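Local coordinates for arabinan endo-1,5-alpha-l-arabinosidase A (Cellvibrio cellulosa, PDB 1GYH), which cleaves the alpha-1,5-arabinofuranosyl bonds of linear arabinan, releasing almost exclusively arabinotriose, in the breakdown of plant cell walls, at residues Asp9-Arg14 / Pro67-His72; Ala193-Arg198 / Ser264-Asp269. All blocks are in the same frame, centred on the assembly; numbering follows the deposited sequence. Where two conformers were deposited one is given.

Contact 1: Asp9-Arg14 / Pro67-His72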
# COMPACT_ATOMS: atom_id res chain seq x y z
N ASP A 9 -0.98 -1.03 7.09
CA ASP A 9 -0.99 -0.86 5.64
C ASP A 9 -1.98 0.25 5.21
O ASP A 9 -2.74 0.04 4.29
CB ASP A 9 -1.27 -2.20 4.89
CG ASP A 9 -0.51 -3.39 5.50
OD1 ASP A 9 0.73 -3.25 5.75
OD2 ASP A 9 -1.08 -4.49 5.76
N PRO A 10 -1.92 1.44 5.82
CA PRO A 10 -2.95 2.47 5.62
C PRO A 10 -2.89 3.23 4.30
O PRO A 10 -1.81 3.45 3.74
CB PRO A 10 -2.71 3.43 6.77
CG PRO A 10 -1.24 3.40 6.92
CD PRO A 10 -0.88 1.89 6.76
N VAL A 11 -4.08 3.55 3.81
CA VAL A 11 -4.28 4.49 2.72
C VAL A 11 -5.43 5.46 3.08
O VAL A 11 -6.24 5.21 3.99
CB VAL A 11 -4.58 3.78 1.39
CG1 VAL A 11 -3.35 2.97 0.90
CG2 VAL A 11 -5.87 2.92 1.50
N MET A 12 -5.49 6.59 2.35
CA MET A 12 -6.45 7.67 2.68
C MET A 12 -6.93 8.37 1.43
O MET A 12 -6.25 8.36 0.39
CB MET A 12 -5.81 8.74 3.59
CG MET A 12 -5.50 8.33 5.03
SD MET A 12 -4.66 9.58 6.06
CE MET A 12 -5.73 10.90 5.97
N THR A 13 -8.10 8.98 1.56
CA THR A 13 -8.68 9.86 0.55
C THR A 13 -9.64 10.87 1.17
O THR A 13 -10.07 10.71 2.30
CB THR A 13 -9.32 9.04 -0.58
OG1 THR A 13 -9.26 9.78 -1.79
CG2 THR A 13 -10.80 8.68 -0.35
N ARG A 14 -10.02 11.89 0.42
CA ARG A 14 -10.96 12.89 0.91
C ARG A 14 -12.14 12.95 -0.04
O ARG A 14 -11.97 13.00 -1.26
CB ARG A 14 -10.29 14.29 1.00
CG ARG A 14 -11.20 15.37 1.55
CD ARG A 14 -10.59 16.79 1.87
NE ARG A 14 -11.23 17.39 3.07
CZ ARG A 14 -10.99 18.64 3.55
NH1 ARG A 14 -10.16 19.46 2.94
NH2 ARG A 14 -11.60 19.06 4.66
N PRO A 67 -5.09 -2.44 1.36
CA PRO A 67 -6.01 -1.80 0.44
C PRO A 67 -5.31 -0.62 -0.31
O PRO A 67 -4.29 -0.07 0.16
CB PRO A 67 -7.10 -1.27 1.36
CG PRO A 67 -6.45 -1.03 2.68
CD PRO A 67 -5.40 -2.12 2.77
N ASP A 68 -5.83 -0.31 -1.49
CA ASP A 68 -5.57 1.01 -2.10
C ASP A 68 -6.88 1.67 -2.47
O ASP A 68 -7.82 1.00 -2.98
CB ASP A 68 -4.63 0.93 -3.34
CG ASP A 68 -3.96 2.28 -3.65
OD1 ASP A 68 -3.49 2.96 -2.71
OD2 ASP A 68 -3.84 2.73 -4.79
N ILE A 69 -6.97 2.98 -2.18
CA ILE A 69 -8.17 3.74 -2.57
C ILE A 69 -7.82 4.71 -3.71
O ILE A 69 -6.77 5.38 -3.66
CB ILE A 69 -8.82 4.42 -1.31
CG1 ILE A 69 -10.14 5.11 -1.66
CG2 ILE A 69 -7.89 5.45 -0.66
CD1 ILE A 69 -11.30 4.12 -1.97
N TYR A 70 -8.68 4.74 -4.74
CA TYR A 70 -8.45 5.54 -5.94
C TYR A 70 -9.74 6.12 -6.46
O TYR A 70 -10.71 5.38 -6.68
CB TYR A 70 -7.80 4.69 -7.02
CG TYR A 70 -7.31 5.47 -8.25
CD1 TYR A 70 -6.15 6.28 -8.18
CD2 TYR A 70 -7.98 5.38 -9.46
CE1 TYR A 70 -5.72 7.00 -9.30
CE2 TYR A 70 -7.54 6.08 -10.58
CZ TYR A 70 -6.40 6.89 -10.50
OH TYR A 70 -5.98 7.63 -11.64
N GLN A 71 -9.78 7.44 -6.65
CA GLN A 71 -10.92 8.13 -7.25
C GLN A 71 -10.77 8.28 -8.79
O GLN A 71 -9.71 8.69 -9.30
CB GLN A 71 -11.12 9.52 -6.59
CG GLN A 71 -11.44 9.42 -5.10
CD GLN A 71 -11.93 10.69 -4.48
OE1 GLN A 71 -12.81 11.36 -5.04
NE2 GLN A 71 -11.41 11.02 -3.28
N HIS A 72 -11.83 7.94 -9.51
CA HIS A 72 -11.81 7.89 -10.98
C HIS A 72 -13.22 8.06 -11.51
O HIS A 72 -14.11 7.28 -11.16
CB HIS A 72 -11.27 6.54 -11.45
CG HIS A 72 -11.24 6.37 -12.94
ND1 HIS A 72 -10.23 6.89 -13.72
CD2 HIS A 72 -12.07 5.71 -13.78
CE1 HIS A 72 -10.45 6.57 -14.99
NE2 HIS A 72 -11.56 5.85 -15.05
O HOH W 1 -2.11 -0.61 1.44
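Val11 and Thr13 reach from residues 9-14 to Pro67, Ile69 and Gln71 of 67-72. The valine straddles the carbonyl of Pro67. Its CG1 lies 3.3 Å from Pro67 O and also meets the carboxylate of Asp68, whose OD2 is held by the backbone N of Ile132. The other branch, CG2 of Val11, packs 3.9 Å from Ile69 CG2. Ile69 CG1 is anti to the backbone N (chi1 -175°). This leaves its CG2 branch against the Met12 carbonyl, while CG1 meets Thr13 CG2 at 3.9 Å. The side chains of Thr13 and Ile69 cross at about a right angle. Beyond them, the extended Gln71 side chain spans the gap. Its NE2 donates to Thr13 OG1 at 2.9 Å and to Arg14 O at 2.9 Å. Both acceptors lie close to the amide plane, which should hold the amide in this rotation. The donor sits above the carbonyl plane of Arg14. At the other end, water 1 lies within hydrogen-bonding distance of Asp9 O and Pro67 O. The two innermost strands of adjacent blades thus meet through side chains, as in a beta-propeller, beside Asp9, the probable catalytic base.

Contact 2: Ala193-Arg198 / Ser264-Asp269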
# COMPACT_ATOMS: atom_id res chain seq x y z
N ALA A 193 5.23 -3.88 -1.04
CA ALA A 193 4.33 -2.75 -0.82
C ALA A 193 4.76 -1.49 -1.61
O ALA A 193 4.99 -0.44 -1.02
CB ALA A 193 4.23 -2.43 0.67
N PRO A 194 4.78 -1.57 -2.92
CA PRO A 194 5.16 -0.38 -3.70
C PRO A 194 4.13 0.73 -3.56
O PRO A 194 2.92 0.49 -3.40
CB PRO A 194 5.13 -0.86 -5.13
CG PRO A 194 4.08 -1.97 -5.13
CD PRO A 194 4.34 -2.68 -3.78
N PHE A 195 4.60 1.98 -3.65
CA PHE A 195 3.65 3.09 -3.77
C PHE A 195 4.32 4.17 -4.62
O PHE A 195 5.48 4.48 -4.38
CB PHE A 195 3.22 3.64 -2.40
CG PHE A 195 2.06 4.61 -2.50
CD1 PHE A 195 2.27 5.96 -2.84
CD2 PHE A 195 0.76 4.15 -2.39
CE1 PHE A 195 1.20 6.83 -2.98
CE2 PHE A 195 -0.31 4.99 -2.51
CZ PHE A 195 -0.11 6.35 -2.81
N ILE A 196 3.61 4.66 -5.64
CA ILE A 196 4.17 5.68 -6.52
C ILE A 196 3.49 7.05 -6.36
O ILE A 196 2.26 7.17 -6.42
CB ILE A 196 4.14 5.22 -7.95
CG1 ILE A 196 4.91 3.87 -8.08
CG2 ILE A 196 4.76 6.31 -8.89
CD1 ILE A 196 4.73 3.13 -9.37
N LEU A 197 4.32 8.09 -6.20
CA LEU A 197 3.83 9.48 -6.15
C LEU A 197 4.52 10.32 -7.22
O LEU A 197 5.73 10.32 -7.33
CB LEU A 197 4.05 10.11 -4.77
CG LEU A 197 3.59 11.60 -4.57
CD1 LEU A 197 2.13 11.66 -4.36
CD2 LEU A 197 4.34 12.27 -3.39
N ARG A 198 3.74 11.03 -8.02
CA ARG A 198 4.27 12.02 -8.98
C ARG A 198 4.56 13.29 -8.24
O ARG A 198 3.70 13.80 -7.56
CB ARG A 198 3.24 12.29 -10.08
CG ARG A 198 3.72 13.27 -11.17
CD ARG A 198 4.92 12.80 -11.97
NE ARG A 198 5.26 13.85 -12.94
CZ ARG A 198 4.57 14.08 -14.04
NH1 ARG A 198 3.57 13.27 -14.37
NH2 ARG A 198 4.89 15.11 -14.82
N SER A 264 1.72 4.95 2.13
CA SER A 264 1.14 5.66 1.01
C SER A 264 1.69 7.13 1.12
O SER A 264 2.44 7.45 2.06
CB SER A 264 -0.39 5.59 1.02
OG SER A 264 -0.97 5.87 2.33
N ALA A 265 1.29 7.98 0.18
CA ALA A 265 1.80 9.37 0.08
C ALA A 265 0.84 10.16 -0.81
O ALA A 265 0.28 9.62 -1.78
CB ALA A 265 3.20 9.40 -0.48
N TYR A 266 0.59 11.41 -0.42
CA TYR A 266 -0.43 12.22 -1.04
C TYR A 266 -0.06 13.69 -1.05
O TYR A 266 0.73 14.16 -0.21
CB TYR A 266 -1.76 12.09 -0.29
CG TYR A 266 -2.22 10.63 -0.17
CD1 TYR A 266 -2.93 10.03 -1.20
CD2 TYR A 266 -1.92 9.88 0.96
CE1 TYR A 266 -3.36 8.71 -1.10
CE2 TYR A 266 -2.34 8.55 1.08
CZ TYR A 266 -3.07 7.97 0.05
OH TYR A 266 -3.51 6.67 0.14
N THR A 267 -0.61 14.36 -2.05
CA THR A 267 -0.60 15.81 -2.16
C THR A 267 -2.02 16.30 -1.92
O THR A 267 -2.92 16.01 -2.69
CB THR A 267 -0.05 16.21 -3.54
OG1 THR A 267 1.32 15.80 -3.69
CG2 THR A 267 -0.02 17.77 -3.67
N TRP A 268 -2.21 17.04 -0.83
CA TRP A 268 -3.49 17.65 -0.45
C TRP A 268 -3.30 19.18 -0.29
O TRP A 268 -2.49 19.62 0.53
CB TRP A 268 -3.94 17.10 0.90
CG TRP A 268 -4.23 15.57 0.92
CD1 TRP A 268 -4.93 14.85 0.00
CD2 TRP A 268 -3.85 14.65 1.95
NE1 TRP A 268 -5.00 13.53 0.39
CE2 TRP A 268 -4.35 13.38 1.57
CE3 TRP A 268 -3.16 14.76 3.16
CZ2 TRP A 268 -4.16 12.24 2.36
CZ3 TRP A 268 -2.97 13.62 3.94
CH2 TRP A 268 -3.46 12.38 3.52
N ASP A 269 -4.04 19.96 -1.08
CA ASP A 269 -4.05 21.43 -0.94
C ASP A 269 -2.63 22.01 -0.92
O ASP A 269 -2.30 22.85 -0.06
CB ASP A 269 -4.77 21.85 0.34
CG ASP A 269 -6.14 21.24 0.45
OD1 ASP A 269 -6.92 21.24 -0.53
OD2 ASP A 269 -6.52 20.72 1.50
O HOH W 2 1.75 15.20 -6.29
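Strands 193-198 and 264-268 run nearly parallel, their directions 14° apart and their axes 6.9 Å from each other at closest. No direct hydrogen bond joins them, and Phe195 and Leu197 fill the space between. Phe195 CG is anti to the backbone N (chi1 -169°), which carries the ring across to the other strand. Ser264 CA lies over the centre of one ring face, 3.7 Å from the centroid, in a CH-pi contact. The ring's CE1 comes 3.2 Å from Ala265 O. The edge of Phe195 also points at the face of Tyr266 in a T-shaped pair, with centroids 5.9 Å apart and planes at 64°. Leu197 puts CD2 4.2 Å from Ala265 CB and turns CD1 to the Ala265 carbonyl. At the outer end, water 2 donates to Arg198 O and to Thr267 OG1, at 2.7 Å each. Asp272 is a further partner of that hydroxyl. The chemistry is therefore mainly apolar and aromatic, with a single water bridge at the exposed end. It implies that these two blades of the propeller are held here by packing of Phe195 and Leu197 on the backbone and side chains of 264-267, not by a shared sheet.

In the fold
From the N terminus, strand 11-15 opens a blade, and contact 1 closes the first loop when the chain reaches strand 63-72 of the neighbouring sheet. The chain then builds the sheet 131-173 before strand 191-199 starts another. Contact 2 closes a second loop where that strand meets 257-268. The two loops follow in series and neither encloses the other. They are joined where 9-14 meets 264-269: Ser264 OG probably bonds to Pro10 O, and Tyr266 OH to Met12 N. Four inner strands are thereby linked in the order 63-72, 11-15, 257-268, 191-199. They tie together four of the five blades around the propeller axis, near the catalytic centre.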